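Local coordinates for MutT related protein (Methanosarcina mazei, PDB 3GRN) that probably acts as a hydrolase of the Nudix (MutT-like) family, its exact substrate not established, at residues Phe126-Phe129 with Phe130-Asp134. Residues are numbered along the deposited sequence; the frame is centred on the assembly and turned at random.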
# COMPACT_ATOMS: atom_id res chain seq x y z
N PHE A 126 -6.91 -2.83 19.79
CA PHE A 126 -8.03 -3.46 19.08
C PHE A 126 -8.88 -4.31 20.03
O PHE A 126 -10.11 -4.27 19.95
CB PHE A 126 -7.55 -4.30 17.90
CG PHE A 126 -7.19 -3.49 16.67
CD1 PHE A 126 -8.00 -2.44 16.24
CD2 PHE A 126 -6.08 -3.83 15.91
CE1 PHE A 126 -7.68 -1.71 15.09
CE2 PHE A 126 -5.75 -3.11 14.76
CZ PHE A 126 -6.55 -2.05 14.36
N ARG A 127 -8.22 -5.06 20.91
CA ARG A 127 -8.89 -5.82 21.97
C ARG A 127 -9.84 -4.91 22.75
O ARG A 127 -11.02 -5.21 22.89
CB ARG A 127 -7.84 -6.45 22.91
CG ARG A 127 -8.35 -7.56 23.80
CD ARG A 127 -7.23 -8.11 24.70
NE ARG A 127 -6.11 -8.65 23.92
CZ ARG A 127 -4.85 -8.22 23.99
NH1 ARG A 127 -3.92 -8.78 23.24
NH2 ARG A 127 -4.52 -7.23 24.82
N ASP A 128 -9.31 -3.79 23.24
CA ASP A 128 -10.07 -2.75 23.94
C ASP A 128 -11.25 -2.26 23.09
O ASP A 128 -12.38 -2.12 23.58
CB ASP A 128 -9.15 -1.59 24.29
CG ASP A 128 -9.78 -0.59 25.24
OD1 ASP A 128 -10.13 -0.98 26.37
OD2 ASP A 128 -9.90 0.59 24.85
N PHE A 129 -10.99 -1.98 21.81
CA PHE A 129 -12.05 -1.51 20.92
C PHE A 129 -13.21 -2.49 20.89
O PHE A 129 -14.36 -2.07 21.00
CB PHE A 129 -11.57 -1.28 19.47
CG PHE A 129 -12.72 -1.05 18.51
CD1 PHE A 129 -13.29 0.21 18.39
CD2 PHE A 129 -13.27 -2.11 17.77
CE1 PHE A 129 -14.38 0.43 17.56
CE2 PHE A 129 -14.35 -1.91 16.93
CZ PHE A 129 -14.91 -0.63 16.82
N PHE A 130 -12.90 -3.77 20.70
CA PHE A 130 -13.94 -4.80 20.61
C PHE A 130 -14.68 -4.98 21.93
O PHE A 130 -15.87 -5.26 21.92
CB PHE A 130 -13.37 -6.12 20.14
CG PHE A 130 -13.23 -6.21 18.64
CD1 PHE A 130 -14.34 -6.49 17.85
CD2 PHE A 130 -11.98 -6.03 18.03
CE1 PHE A 130 -14.21 -6.60 16.47
CE2 PHE A 130 -11.85 -6.14 16.65
CZ PHE A 130 -12.97 -6.42 15.87
N GLU A 131 -13.99 -4.79 23.04
CA GLU A 131 -14.63 -4.86 24.36
C GLU A 131 -15.64 -3.71 24.52
O GLU A 131 -16.74 -3.92 25.02
CB GLU A 131 -13.58 -4.83 25.47
CG GLU A 131 -13.82 -5.85 26.59
CD GLU A 131 -15.24 -5.83 27.14
OE1 GLU A 131 -15.65 -4.80 27.71
OE2 GLU A 131 -15.96 -6.85 26.99
N ARG A 132 -15.26 -2.53 24.06
CA ARG A 132 -16.11 -1.35 24.07
C ARG A 132 -17.27 -1.47 23.07
O ARG A 132 -18.42 -1.19 23.41
CB ARG A 132 -15.23 -0.11 23.79
CG ARG A 132 -15.92 1.22 23.62
CD ARG A 132 -14.89 2.38 23.60
NE ARG A 132 -13.92 2.32 22.49
CZ ARG A 132 -12.64 1.99 22.62
NH1 ARG A 132 -12.15 1.67 23.81
NH2 ARG A 132 -11.83 1.97 21.56
N PHE A 133 -16.98 -1.92 21.84
CA PHE A 133 -18.00 -2.15 20.81
C PHE A 133 -19.09 -3.12 21.29
O PHE A 133 -20.28 -2.87 21.08
CB PHE A 133 -17.34 -2.69 19.54
CG PHE A 133 -18.28 -2.92 18.40
CD1 PHE A 133 -18.78 -1.84 17.67
CD2 PHE A 133 -18.65 -4.21 18.03
CE1 PHE A 133 -19.65 -2.05 16.60
CE2 PHE A 133 -19.50 -4.43 16.96
CZ PHE A 133 -20.01 -3.35 16.24
N ASP A 134 -18.66 -4.20 21.94
CA ASP A 134 -19.55 -5.24 22.48
C ASP A 134 -20.53 -4.66 23.51
O ASP A 134 -21.73 -4.96 23.47
CB ASP A 134 -18.72 -6.36 23.10
CG ASP A 134 -19.57 -7.51 23.67
OD1 ASP A 134 -20.58 -7.90 23.04
OD2 ASP A 134 -19.20 -8.04 24.74
O HOH W 1 -8.84 1.05 22.11
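Phe126 O accepts a hydrogen bond from Phe130 N at 2.9 Å, and the same carbonyl oxygen lies at the rim of the Phe130 ring, 3.2 Å from its CD2. One residue on, Arg127 O takes the amide of Glu131, continuing the i to i+4 ladder of helix 124-137. Asp128 meets Arg132 twice: its carbonyl oxygen receives the backbone N, and in the conformer given here (a second one is deposited) its carboxylate forms a salt bridge, OD2 to NH1 2.7 Å. The two charged groups are not coplanar. NH1 comes from above the carboxylate plane, whereas OD2 lies nearly in the guanidinium plane. In the same conformer a water bridges the pair, donating to OD2 and accepting from Arg132 NH2, which also bonds Gln75 O on strand 72-79. The bend of the arginine chain at its third torsion (chi3 62°) folds the guanidinium back over the Phe129 backbone, NH2 standing 3.5 Å from CA. Phe129, its CG anti to N (chi1 169°), turns its ring edge to the face of Phe130 in a T-shaped pair, centroids 5.5 Å apart. Over one face of the Phe129 ring sits Phe133 CB, 4.0 Å from CE2; the Phe133 ring itself runs alongside, nearly parallel but slid so far that overlap is slight. All three side chains touch Leu14 of strand 7-16, so this aromatic cluster seats the helix on the sheet of the Nudix fold. Replacing Arg132 with a leucine would probably leave the Asp128 carboxylate without its ionic mate and the bridging water and Gln75 O each short of a donor. The helix is thus two-sided in its chemistry: aromatic packing joins it to the sheet, while at its flank the Gln75 carbonyl, the water and, in this conformer, the carboxylate probably restrain the guanidinium's rotation and partly balance its charge.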